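Local coordinates for arginine kinase (PDB 4RF6), which catalyses the reversible transfer of a phosphoryl group from ATP to L-arginine, giving phosphoarginine and ADP, with two tandem kinase units in one chain, at residues A[158-170]-A[252-264]. Numbering follows the deposited sequence.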
loop_
_atom_site.group_PDB
_atom_site.type_symbol
_atom_site.label_atom_id
_atom_site.label_comp_id
_atom_site.label_asym_id
_atom_site.label_seq_id
_atom_site.Cartn_x
_atom_site.Cartn_y
_atom_site.Cartn_z
ATOM N N LYS A 158 -20.815 -13.609 -21.783
ATOM C CA LYS A 158 -21.698 -13.821 -20.640
ATOM C C LYS A 158 -21.116 -13.198 -19.382
ATOM O O LYS A 158 -21.831 -12.556 -18.615
ATOM C CB LYS A 158 -21.950 -15.313 -20.415
ATOM C CG LYS A 158 -23.097 -15.861 -21.247
ATOM C CD LYS A 158 -22.831 -17.280 -21.714
ATOM C CE LYS A 158 -23.427 -18.319 -20.783
ATOM N NZ LYS A 158 -23.974 -19.470 -21.575
ATOM N N VAL A 159 -19.816 -13.392 -19.180
ATOM C CA VAL A 159 -19.147 -12.883 -17.987
ATOM C C VAL A 159 -19.174 -11.360 -17.956
ATOM O O VAL A 159 -19.560 -10.757 -16.950
ATOM C CB VAL A 159 -17.697 -13.401 -17.879
ATOM C CG1 VAL A 159 -16.929 -12.630 -16.817
ATOM C CG2 VAL A 159 -17.693 -14.886 -17.553
ATOM N N VAL A 160 -18.771 -10.744 -19.065
ATOM C CA VAL A 160 -18.743 -9.283 -19.172
ATOM C C VAL A 160 -20.117 -8.668 -18.880
ATOM O O VAL A 160 -20.219 -7.644 -18.194
ATOM C CB VAL A 160 -18.216 -8.823 -20.546
ATOM C CG1 VAL A 160 -18.418 -7.328 -20.739
ATOM C CG2 VAL A 160 -16.739 -9.176 -20.687
ATOM N N GLY A 161 -21.170 -9.315 -19.375
ATOM C CA GLY A 161 -22.534 -8.888 -19.106
ATOM C C GLY A 161 -22.860 -8.809 -17.624
ATOM O O GLY A 161 -23.569 -7.898 -17.185
ATOM N N VAL A 162 -22.353 -9.765 -16.850
ATOM C CA VAL A 162 -22.546 -9.748 -15.406
ATOM C C VAL A 162 -21.641 -8.702 -14.767
ATOM O O VAL A 162 -22.085 -7.903 -13.939
ATOM C CB VAL A 162 -22.263 -11.122 -14.764
ATOM C CG1 VAL A 162 -22.265 -11.010 -13.253
ATOM C CG2 VAL A 162 -23.289 -12.144 -15.207
ATOM N N LEU A 163 -20.371 -8.705 -15.161
ATOM C CA LEU A 163 -19.389 -7.809 -14.555
ATOM C C LEU A 163 -19.756 -6.336 -14.722
ATOM O O LEU A 163 -19.712 -5.572 -13.758
ATOM C CB LEU A 163 -17.979 -8.087 -15.092
ATOM C CG LEU A 163 -17.347 -9.424 -14.701
ATOM C CD1 LEU A 163 -15.912 -9.527 -15.199
ATOM C CD2 LEU A 163 -17.403 -9.637 -13.195
ATOM N N THR A 164 -20.132 -5.940 -15.937
ATOM C CA THR A 164 -20.516 -4.552 -16.200
ATOM C C THR A 164 -21.864 -4.167 -15.572
ATOM O O THR A 164 -22.296 -3.015 -15.671
ATOM C CB THR A 164 -20.513 -4.222 -17.716
ATOM O OG1 THR A 164 -21.292 -5.189 -18.429
ATOM C CG2 THR A 164 -19.093 -4.229 -18.264
ATOM N N SER A 165 -22.516 -5.123 -14.917
ATOM C CA SER A 165 -23.770 -4.851 -14.218
ATOM C C SER A 165 -23.515 -4.528 -12.745
ATOM O O SER A 165 -24.380 -3.981 -12.059
ATOM C CB SER A 165 -24.721 -6.047 -14.323
ATOM O OG SER A 165 -24.444 -7.013 -13.319
ATOM N N LEU A 166 -22.319 -4.868 -12.271
ATOM C CA LEU A 166 -21.948 -4.689 -10.869
ATOM C C LEU A 166 -22.048 -3.230 -10.427
ATOM O O LEU A 166 -21.699 -2.322 -11.185
ATOM C CB LEU A 166 -20.526 -5.205 -10.635
ATOM C CG LEU A 166 -20.280 -6.695 -10.875
ATOM C CD1 LEU A 166 -18.797 -7.032 -10.777
ATOM C CD2 LEU A 166 -21.078 -7.527 -9.893
ATOM N N THR A 167 -22.515 -3.016 -9.197
ATOM C CA THR A 167 -22.731 -1.673 -8.661
ATOM C C THR A 167 -21.859 -1.386 -7.439
ATOM O O THR A 167 -21.219 -2.288 -6.890
ATOM C CB THR A 167 -24.212 -1.454 -8.277
ATOM O OG1 THR A 167 -24.613 -2.440 -7.316
ATOM C CG2 THR A 167 -25.107 -1.555 -9.506
ATOM N N GLY A 168 -21.841 -0.124 -7.018
ATOM C CA GLY A 168 -21.106 0.274 -5.831
ATOM C C GLY A 168 -19.606 0.121 -5.959
ATOM O O GLY A 168 -19.017 0.547 -6.952
ATOM N N ASP A 169 -18.984 -0.487 -4.952
ATOM C CA ASP A 169 -17.532 -0.634 -4.950
ATOM C C ASP A 169 -17.047 -1.650 -5.982
ATOM O O ASP A 169 -15.862 -1.669 -6.321
ATOM C CB ASP A 169 -17.018 -0.993 -3.551
ATOM C CG ASP A 169 -17.452 -2.374 -3.104
ATOM O OD1 ASP A 169 -18.499 -2.857 -3.584
ATOM O OD2 ASP A 169 -16.751 -2.973 -2.262
ATOM N N LEU A 170 -17.954 -2.493 -6.474
ATOM C CA LEU A 170 -17.601 -3.488 -7.491
ATOM C C LEU A 170 -17.695 -2.925 -8.912
ATOM O O LEU A 170 -17.240 -3.554 -9.875
ATOM C CB LEU A 170 -18.469 -4.745 -7.352
ATOM C CG LEU A 170 -18.074 -5.708 -6.230
ATOM C CD1 LEU A 170 -19.062 -6.850 -6.107
ATOM C CD2 LEU A 170 -16.673 -6.254 -6.461
ATOM N N ARG A 252 -16.441 -8.678 -0.330
ATOM C CA ARG A 252 -16.395 -8.146 -1.688
ATOM C C ARG A 252 -16.243 -9.277 -2.705
ATOM O O ARG A 252 -16.911 -9.286 -3.745
ATOM C CB ARG A 252 -15.247 -7.133 -1.813
ATOM C CG ARG A 252 -15.079 -6.511 -3.196
ATOM C CD ARG A 252 -14.168 -5.285 -3.156
ATOM N NE ARG A 252 -12.814 -5.612 -2.707
ATOM C CZ ARG A 252 -12.293 -5.233 -1.542
ATOM N NH1 ARG A 252 -13.004 -4.502 -0.694
ATOM N NH2 ARG A 252 -11.053 -5.580 -1.227
ATOM N N LEU A 253 -15.376 -10.240 -2.394
ATOM C CA LEU A 253 -15.191 -11.400 -3.262
ATOM C C LEU A 253 -16.504 -12.151 -3.439
ATOM O O LEU A 253 -16.946 -12.400 -4.568
ATOM C CB LEU A 253 -14.132 -12.348 -2.696
ATOM C CG LEU A 253 -13.886 -13.594 -3.548
ATOM C CD1 LEU A 253 -13.397 -13.201 -4.931
ATOM C CD2 LEU A 253 -12.901 -14.549 -2.885
ATOM N N CYS A 254 -17.125 -12.502 -2.316
ATOM C CA CYS A 254 -18.362 -13.274 -2.333
ATOM C C CYS A 254 -19.473 -12.572 -3.101
ATOM O O CYS A 254 -20.156 -13.194 -3.920
ATOM C CB CYS A 254 -18.808 -13.589 -0.909
ATOM S SG CYS A 254 -17.798 -14.875 -0.147
ATOM N N ARG A 255 -19.640 -11.278 -2.841
ATOM C CA ARG A 255 -20.643 -10.474 -3.536
ATOM C C ARG A 255 -20.558 -10.650 -5.051
ATOM O O ARG A 255 -21.567 -10.880 -5.718
ATOM C CB ARG A 255 -20.495 -8.996 -3.162
ATOM C CG ARG A 255 -21.619 -8.458 -2.279
ATOM C CD ARG A 255 -21.089 -7.476 -1.242
ATOM N NE ARG A 255 -20.274 -6.432 -1.856
ATOM C CZ ARG A 255 -19.264 -5.817 -1.249
ATOM N NH1 ARG A 255 -18.938 -6.138 -0.004
ATOM N NH2 ARG A 255 -18.575 -4.886 -1.889
ATOM N N ALA A 256 -19.344 -10.572 -5.589
ATOM C CA ALA A 256 -19.146 -10.701 -7.032
ATOM C C ALA A 256 -19.334 -12.133 -7.526
ATOM O O ALA A 256 -19.981 -12.360 -8.552
ATOM C CB ALA A 256 -17.778 -10.182 -7.429
ATOM N N VAL A 257 -18.750 -13.093 -6.809
ATOM C CA VAL A 257 -18.773 -14.491 -7.232
ATOM C C VAL A 257 -20.189 -15.068 -7.194
ATOM O O VAL A 257 -20.616 -15.762 -8.121
ATOM C CB VAL A 257 -17.817 -15.361 -6.384
ATOM C CG1 VAL A 257 -17.966 -16.832 -6.749
ATOM C CG2 VAL A 257 -16.365 -14.909 -6.578
ATOM N N ASN A 258 -20.919 -14.773 -6.122
ATOM C CA ASN A 258 -22.293 -15.249 -5.995
ATOM C C ASN A 258 -23.213 -14.696 -7.089
ATOM O O ASN A 258 -24.099 -15.398 -7.578
ATOM C CB ASN A 258 -22.841 -14.950 -4.592
ATOM C CG ASN A 258 -22.232 -15.845 -3.524
ATOM O OD1 ASN A 258 -21.870 -16.989 -3.793
ATOM N ND2 ASN A 258 -22.116 -15.325 -2.306
ATOM N N GLU A 259 -22.990 -13.444 -7.481
ATOM C CA GLU A 259 -23.757 -12.836 -8.568
ATOM C C GLU A 259 -23.498 -13.542 -9.900
ATOM O O GLU A 259 -24.430 -13.850 -10.649
ATOM C CB GLU A 259 -23.449 -11.339 -8.689
ATOM C CG GLU A 259 -24.125 -10.656 -9.877
ATOM C CD GLU A 259 -25.646 -10.769 -9.851
ATOM O OE1 GLU A 259 -26.222 -10.958 -8.758
ATOM O OE2 GLU A 259 -26.266 -10.663 -10.932
ATOM N N ILE A 260 -22.225 -13.792 -10.191
ATOM C CA ILE A 260 -21.851 -14.563 -11.369
ATOM C C ILE A 260 -22.470 -15.960 -11.284
ATOM O O ILE A 260 -23.049 -16.448 -12.255
ATOM C CB ILE A 260 -20.319 -14.668 -11.515
ATOM C CG1 ILE A 260 -19.704 -13.295 -11.799
ATOM C CG2 ILE A 260 -19.953 -15.640 -12.622
ATOM C CD1 ILE A 260 -18.170 -13.267 -11.748
ATOM N N ASP A 261 -22.352 -16.590 -10.115
ATOM C CA ASP A 261 -22.909 -17.920 -9.887
ATOM C C ASP A 261 -24.412 -17.926 -10.172
ATOM O O ASP A 261 -24.912 -18.768 -10.925
ATOM C CB ASP A 261 -22.641 -18.368 -8.442
ATOM C CG ASP A 261 -22.865 -19.864 -8.233
ATOM O OD1 ASP A 261 -23.467 -20.512 -9.117
ATOM O OD2 ASP A 261 -22.438 -20.384 -7.176
ATOM N N LYS A 262 -25.121 -16.975 -9.567
ATOM C CA LYS A 262 -26.562 -16.823 -9.760
ATOM C C LYS A 262 -26.950 -16.743 -11.240
ATOM O O LYS A 262 -27.812 -17.489 -11.707
ATOM C CB LYS A 262 -27.044 -15.565 -9.033
ATOM C CG LYS A 262 -28.492 -15.196 -9.307
ATOM C CD LYS A 262 -28.796 -13.784 -8.822
ATOM C CE LYS A 262 -30.227 -13.669 -8.327
ATOM N NZ LYS A 262 -30.507 -12.319 -7.763
ATOM N N LYS A 263 -26.299 -15.844 -11.972
ATOM C CA LYS A 263 -26.657 -15.582 -13.359
ATOM C C LYS A 263 -26.133 -16.634 -14.335
ATOM O O LYS A 263 -26.730 -16.855 -15.391
ATOM C CB LYS A 263 -26.159 -14.196 -13.780
ATOM C CG LYS A 263 -26.834 -13.033 -13.054
ATOM C CD LYS A 263 -28.318 -12.944 -13.419
ATOM C CE LYS A 263 -29.008 -11.775 -12.720
ATOM N NZ LYS A 263 -28.292 -10.492 -12.965
ATOM N N LEU A 264 -25.023 -17.283 -13.990
ATOM C CA LEU A 264 -24.336 -18.143 -14.956
ATOM C C LEU A 264 -24.155 -19.605 -14.539
ATOM O O LEU A 264 -24.262 -20.503 -15.378
ATOM C CB LEU A 264 -22.986 -17.538 -15.355
ATOM C CG LEU A 264 -23.053 -16.190 -16.073
ATOM C CD1 LEU A 264 -21.681 -15.757 -16.564
ATOM C CD2 LEU A 264 -24.032 -16.259 -17.227
HETATM O O HOH W 1 -15.645 -3.041 0.353
#
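With chi1 at 171°, Val162 turns CG1 away from its backbone N and CG2 away from its carbonyl carbon, which sets the two methyls into the hole formed by Glu259, Ile260, Lys263 and Leu264. CG1 lies 3.7 Å from Ile260 CG1 and also meets the CG of Glu259; CG2 packs 3.8 Å from Lys263 CB and meets Leu264 CG, the Val162 and Leu264 side chains reaching toward each other tip to tip. A short, branched valine suits this knob-into-hole fit because the CA atoms of Val162 and Ile260 are just 6.3 Å apart. Rimming the hole, Glu259 and Lys263 contribute aliphatic carbons and pair their charged ends, NZ to OE2. On one flank Leu264 CD1 rests 3.8 Å from the carbonyl O of Lys158, while its CD2 touches the lysine's CB; leucine's fork thus covers backbone and stem together, and Lys158 NZ still reaches Tyr141. Deeper in, Leu163 CD2 meets Ile260 CD1.

Beyond the turn, Leu170 forks over an earlier part of the helix, CD2 3.6 Å from Arg252 CG and CD1 against Ala256, whose small side chain permits a close approach. Asp169 brings its carboxylate to the edge of the Arg255 guanidinium by placing CG between its own N and carbonyl carbon (chi1 67°). Arg255 NH2 lies 2.6 Å from Asp169 OD1 and 2.7 Å from OD2, a salt bridge with nearly coplanar groups but two weak, bent hydrogen bonds; the long, bent arginine spans the gap to the short aspartate. A water donates to Asp169 OD2 and weakly accepts from Arg252 NH1, whereas the guanidinium of Arg252 forms its salt bridge with Glu241.

Leu170 and Ala256 also touch Phe225. Val159 packs on strands 225-229 and 235-242, Leu253 on 127-136 and 235-242: two helices layered on the antiparallel sheet, as in the catalytic domain of phosphagen kinases.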